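Methyl-coenzyme M reductase subunit beta (Methanosarcina barkeri, PDB 1E6Y) forms, with the alpha and gamma subunits, the nickel enzyme that releases methane from methyl-coenzyme M, using coenzyme B as reductant, in the last step of methanogenesis. Local coordinates at residues E[190-195]-E[406-411]; E[198-203]-E[393-398]. All coordinates share one frame; numbering follows the deposited sequence.

Contact 1: residues E[190-195]-E[406-411]; sequences NIMANH and ESTSGL
T408 and S409 present their hydroxyls to N194 and H195 in a short polar chain across two helices. N194 ND2 donates to T408 OG1 at 2.8 Å (152°), with the oxygen close to the plane of the amide. T408 OG1 reaches it because chi1 of 68° sets the oxygen between its own backbone N and carbonyl carbon. The same oxygen shares a hydrogen bond with S409 OG (2.8 Å), which in turn pairs with H195 ND1 at 2.7 Å. The imidazole receives S409 OG at its edge, in the ring plane, while M192 CG of its own segment lies above one face, toward the rim of the ring. CB of N194 fits against this chain, 3.2 Å from S409 OG. M192, at the N-cap position of helix 193-199, brings its sulfur to T408: SD lies 3.7 Å from OG1, with CE beside the CB of the threonine. A second bond from N194 ND2 to the carbonyl of F403 ties that amide to the residues just before helix 405-416. The contact thus fastens the first turn of helix 193-199 to helix 405-416; A193 and N194 also meet helix 387-395, and H195 packs on I412.

Contact 2: residues E[198-203]-E[393-398]; sequences AISNRN and AVALDA
A395 presses its methyl group against the backbone of R202, and these two residues bury about equal surface. CB of A395 lies 3.8 Å from both CA and C of R202 and 4.1 Å from N203 C, so that the end of helix 387-395 sits directly on the turn that follows helix 193-199. The backbones come correspondingly close, 4.1 Å between the CA atoms of R202 and A395.

Polar groups meet without a hydrogen bond between the two segments. The R202 guanidinium turns its edge to D397 O, which lies near its plane but 3.8 Å from NH1. A bend at chi3 (112°) carries the group off the line of its chain, and its NH2 forms a salt bridge with E406. The carboxylate of D397 is bound instead by T400, G399 and A321. A395 O lies 3.5 Å from CB of R202. The carbonyls of R202 and A395 lie 3.5 Å apart, an approach that would be unfavourable alone; R67 of the gamma subunit probably eases it, donating to A395 O through NH1 and, weakly, to R202 O through NH2.

Within the 198-203 segment, N203 N bonds to S200 O and weakly to S200 OG, holding the turn; S200 OG also hydrogen-bonds A197 O. N203 then caps the next helix, its OD1 accepting from N206 N.

Segment 198-203 closes helix 193-199 with a Schellman motif, N201 at positive phi and two bonds running back into the last turn; R202 also has positive phi (58°) before helix 204-221 begins. Here this helix-to-helix turn packs against the C-terminal end of helix 387-395, at a place where the gamma subunit also docks.

Contacts 1 and 2 lie with centres 11 Å apart and use opposite ends of helix 193-199: its first turn meets helix 405-416, and the turn that follows it meets the C-terminal part of helix 387-395. The two partner helices follow each other in the chain. A salt bridge joins the contacts directly, E406 OE1 of contact 1 to R202 NH2 of contact 2 at 2.9 Å, and N194 and A193 pack on V394. Contact 1 lies nearer the active site, the side chain of M192 being about 10 Å from bound coenzyme B and from G366, which binds it; contact 2 is remote from the annotated sites and borders the gamma subunit.

Contact 1: residues E[190-195]-E[406-411]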
loop_
_atom_site.group_PDB
_atom_site.type_symbol
_atom_site.label_atom_id
_atom_site.label_comp_id
_atom_site.label_asym_id
_atom_site.label_seq_id
_atom_site.Cartn_x
_atom_site.Cartn_y
_atom_site.Cartn_z
ATOM N N ASN E 190 -4.996 -14.686 -10.142
ATOM C CA ASN E 190 -5.438 -13.349 -10.524
ATOM C C ASN E 190 -5.795 -13.253 -12.009
ATOM O O ASN E 190 -5.142 -12.542 -12.777
ATOM C CB ASN E 190 -4.377 -12.305 -10.165
ATOM C CG ASN E 190 -4.968 -10.916 -10.004
ATOM O OD1 ASN E 190 -6.156 -10.704 -10.253
ATOM N ND2 ASN E 190 -4.153 -9.971 -9.546
ATOM N N ILE E 191 -6.855 -13.960 -12.398
ATOM C CA ILE E 191 -7.350 -13.943 -13.772
ATOM C C ILE E 191 -8.863 -13.764 -13.728
ATOM O O ILE E 191 -9.578 -14.648 -13.258
ATOM C CB ILE E 191 -7.028 -15.276 -14.503
ATOM C CG1 ILE E 191 -5.521 -15.546 -14.470
ATOM C CG2 ILE E 191 -7.531 -15.223 -15.942
ATOM C CD1 ILE E 191 -5.142 -16.950 -14.870
ATOM N N MET E 192 -9.354 -12.618 -14.194
ATOM C CA MET E 192 -10.775 -12.317 -14.054
ATOM C C MET E 192 -11.623 -13.272 -14.888
ATOM O O MET E 192 -11.185 -13.762 -15.933
ATOM C CB MET E 192 -11.068 -10.850 -14.416
ATOM C CG MET E 192 -11.405 -10.588 -15.870
ATOM S SD MET E 192 -11.521 -8.819 -16.239
ATOM C CE MET E 192 -12.868 -8.311 -15.169
ATOM N N ALA E 193 -12.772 -13.646 -14.334
ATOM C CA ALA E 193 -13.631 -14.666 -14.922
ATOM C C ALA E 193 -14.006 -14.350 -16.369
ATOM O O ALA E 193 -14.085 -15.253 -17.203
ATOM C CB ALA E 193 -14.883 -14.840 -14.078
ATOM N N ASN E 194 -14.178 -13.068 -16.680
ATOM C CA ASN E 194 -14.513 -12.656 -18.041
ATOM C C ASN E 194 -13.432 -13.040 -19.049
ATOM O O ASN E 194 -13.740 -13.348 -20.201
ATOM C CB ASN E 194 -14.761 -11.144 -18.102
ATOM C CG ASN E 194 -16.208 -10.774 -17.820
ATOM O OD1 ASN E 194 -17.061 -11.641 -17.645
ATOM N ND2 ASN E 194 -16.486 -9.478 -17.767
ATOM N N HIS E 195 -12.171 -13.003 -18.618
ATOM C CA HIS E 195 -11.046 -13.405 -19.466
ATOM C C HIS E 195 -11.168 -14.868 -19.868
ATOM O O HIS E 195 -11.033 -15.216 -21.041
ATOM C CB HIS E 195 -9.714 -13.208 -18.737
ATOM C CG HIS E 195 -9.243 -11.789 -18.698
ATOM N ND1 HIS E 195 -9.987 -10.740 -19.197
ATOM C CD2 HIS E 195 -8.097 -11.244 -18.226
ATOM C CE1 HIS E 195 -9.319 -9.614 -19.037
ATOM N NE2 HIS E 195 -8.167 -9.890 -18.449
ATOM N N GLU E 406 -17.203 -8.765 -23.509
ATOM C CA GLU E 406 -16.763 -7.796 -24.509
ATOM C C GLU E 406 -16.231 -6.525 -23.850
ATOM O O GLU E 406 -15.241 -5.955 -24.303
ATOM C CB GLU E 406 -17.921 -7.440 -25.443
ATOM C CG GLU E 406 -18.700 -8.642 -25.968
ATOM C CD GLU E 406 -19.838 -9.062 -25.045
ATOM O OE1 GLU E 406 -19.722 -10.115 -24.382
ATOM O OE2 GLU E 406 -20.860 -8.342 -24.998
ATOM N N SER E 407 -16.876 -6.115 -22.762
ATOM C CA SER E 407 -16.524 -4.887 -22.056
ATOM C C SER E 407 -15.124 -4.950 -21.453
ATOM O O SER E 407 -14.338 -4.013 -21.599
ATOM C CB SER E 407 -17.545 -4.611 -20.948
ATOM O OG SER E 407 -17.179 -3.482 -20.172
ATOM N N THR E 408 -14.822 -6.051 -20.772
ATOM C CA THR E 408 -13.582 -6.160 -20.007
ATOM C C THR E 408 -12.499 -6.961 -20.722
ATOM O O THR E 408 -11.314 -6.791 -20.436
ATOM C CB THR E 408 -13.825 -6.813 -18.624
ATOM O OG1 THR E 408 -14.177 -8.190 -18.799
ATOM C CG2 THR E 408 -14.941 -6.097 -17.877
ATOM N N SER E 409 -12.906 -7.836 -21.637
ATOM C CA SER E 409 -12.022 -8.893 -22.125
ATOM C C SER E 409 -12.070 -9.091 -23.638
ATOM O O SER E 409 -11.706 -10.156 -24.138
ATOM C CB SER E 409 -12.367 -10.215 -21.433
ATOM O OG SER E 409 -12.420 -10.056 -20.029
ATOM N N GLY E 410 -12.491 -8.057 -24.362
ATOM C CA GLY E 410 -12.588 -8.146 -25.808
ATOM C C GLY E 410 -11.259 -8.452 -26.476
ATOM O O GLY E 410 -11.164 -9.378 -27.284
ATOM N N LEU E 411 -10.220 -7.717 -26.086
ATOM C CA LEU E 411 -8.874 -7.920 -26.616
ATOM C C LEU E 411 -8.334 -9.308 -26.263
ATOM O O LEU E 411 -7.741 -9.984 -27.106
ATOM C CB LEU E 411 -7.934 -6.840 -26.072
ATOM C CG LEU E 411 -6.481 -6.823 -26.553
ATOM C CD1 LEU E 411 -6.413 -6.417 -28.015
ATOM C CD2 LEU E 411 -5.683 -5.856 -25.699
#

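Contact 2: residues E[198-203]-E[393-398]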
loop_
_atom_site.group_PDB
_atom_site.type_symbol
_atom_site.label_atom_id
_atom_site.label_comp_id
_atom_site.label_asym_id
_atom_site.label_seq_id
_atom_site.Cartn_x
_atom_site.Cartn_y
_atom_site.Cartn_z
ATOM N N ALA E 198 -14.086 -15.486 -22.145
ATOM C CA ALA E 198 -13.733 -14.965 -23.465
ATOM C C ALA E 198 -12.882 -15.969 -24.231
ATOM O O ALA E 198 -13.164 -16.281 -25.386
ATOM C CB ALA E 198 -12.977 -13.650 -23.326
ATOM N N ILE E 199 -11.848 -16.478 -23.570
ATOM C CA ILE E 199 -10.941 -17.452 -24.171
ATOM C C ILE E 199 -11.664 -18.750 -24.554
ATOM O O ILE E 199 -11.384 -19.336 -25.603
ATOM C CB ILE E 199 -9.770 -17.768 -23.210
ATOM C CG1 ILE E 199 -8.884 -16.530 -23.057
ATOM C CG2 ILE E 199 -8.951 -18.936 -23.737
ATOM C CD1 ILE E 199 -7.910 -16.612 -21.906
ATOM N N SER E 200 -12.657 -19.130 -23.753
ATOM C CA SER E 200 -13.418 -20.357 -23.981
ATOM C C SER E 200 -14.435 -20.223 -25.113
ATOM O O SER E 200 -15.101 -21.197 -25.469
ATOM C CB SER E 200 -14.145 -20.773 -22.700
ATOM O OG SER E 200 -15.357 -20.053 -22.531
ATOM N N ASN E 201 -14.570 -19.013 -25.652
ATOM C CA ASN E 201 -15.579 -18.709 -26.667
ATOM C C ASN E 201 -16.996 -18.960 -26.142
ATOM O O ASN E 201 -17.867 -19.451 -26.863
ATOM C CB ASN E 201 -15.315 -19.529 -27.934
ATOM C CG ASN E 201 -14.047 -19.098 -28.654
ATOM O OD1 ASN E 201 -14.100 -18.315 -29.604
ATOM N ND2 ASN E 201 -12.896 -19.569 -28.172
ATOM N N ARG E 202 -17.209 -18.578 -24.883
ATOM C CA ARG E 202 -18.468 -18.724 -24.175
ATOM C C ARG E 202 -18.931 -20.181 -24.106
ATOM O O ARG E 202 -20.131 -20.445 -24.110
ATOM C CB ARG E 202 -19.552 -17.827 -24.766
ATOM C CG ARG E 202 -19.203 -16.338 -24.661
ATOM C CD ARG E 202 -20.190 -15.573 -25.530
ATOM N NE ARG E 202 -21.104 -14.737 -24.743
ATOM C CZ ARG E 202 -20.923 -13.415 -24.702
ATOM N NH1 ARG E 202 -21.725 -12.615 -24.006
ATOM N NH2 ARG E 202 -19.919 -12.854 -25.383
ATOM N N ASN E 203 -17.975 -21.107 -24.041
ATOM C CA ASN E 203 -18.266 -22.514 -23.793
ATOM C C ASN E 203 -18.180 -22.751 -22.293
ATOM O O ASN E 203 -17.089 -22.736 -21.720
ATOM C CB ASN E 203 -17.254 -23.407 -24.522
ATOM C CG ASN E 203 -17.574 -24.891 -24.391
ATOM O OD1 ASN E 203 -17.637 -25.432 -23.287
ATOM N ND2 ASN E 203 -17.730 -25.563 -25.525
ATOM N N ALA E 393 -20.574 -19.557 -15.467
ATOM C CA ALA E 393 -21.754 -18.700 -15.351
ATOM C C ALA E 393 -21.680 -17.515 -16.311
ATOM O O ALA E 393 -22.659 -17.180 -16.986
ATOM C CB ALA E 393 -21.891 -18.203 -13.928
ATOM N N VAL E 394 -20.505 -16.901 -16.379
ATOM C CA VAL E 394 -20.263 -15.782 -17.278
ATOM C C VAL E 394 -20.391 -16.218 -18.738
ATOM O O VAL E 394 -21.015 -15.528 -19.546
ATOM C CB VAL E 394 -18.865 -15.177 -17.019
ATOM C CG1 VAL E 394 -18.501 -14.188 -18.106
ATOM C CG2 VAL E 394 -18.853 -14.494 -15.665
ATOM N N ALA E 395 -19.886 -17.411 -19.043
ATOM C CA ALA E 395 -19.982 -17.975 -20.388
ATOM C C ALA E 395 -21.433 -18.200 -20.823
ATOM O O ALA E 395 -21.748 -18.111 -22.006
ATOM C CB ALA E 395 -19.208 -19.285 -20.458
ATOM N N LEU E 396 -22.315 -18.447 -19.857
ATOM C CA LEU E 396 -23.715 -18.764 -20.143
ATOM C C LEU E 396 -24.623 -17.539 -20.224
ATOM O O LEU E 396 -25.800 -17.659 -20.569
ATOM C CB LEU E 396 -24.264 -19.727 -19.086
ATOM C CG LEU E 396 -23.775 -21.175 -19.127
ATOM C CD1 LEU E 396 -24.158 -21.875 -17.836
ATOM C CD2 LEU E 396 -24.370 -21.892 -20.331
ATOM N N ASP E 397 -24.094 -16.372 -19.869
ATOM C CA ASP E 397 -24.891 -15.146 -19.857
ATOM C C ASP E 397 -25.248 -14.687 -21.271
ATOM O O ASP E 397 -24.381 -14.574 -22.140
ATOM C CB ASP E 397 -24.140 -14.032 -19.123
ATOM C CG ASP E 397 -25.037 -12.865 -18.760
ATOM O OD1 ASP E 397 -25.670 -12.903 -17.685
ATOM O OD2 ASP E 397 -25.114 -11.905 -19.550
ATOM N N ALA E 398 -26.525 -14.384 -21.481
ATOM C CA ALA E 398 -27.028 -14.020 -22.803
ATOM C C ALA E 398 -27.031 -12.513 -23.049
ATOM O O ALA E 398 -27.336 -12.066 -24.158
ATOM C CB ALA E 398 -28.425 -14.586 -23.003
#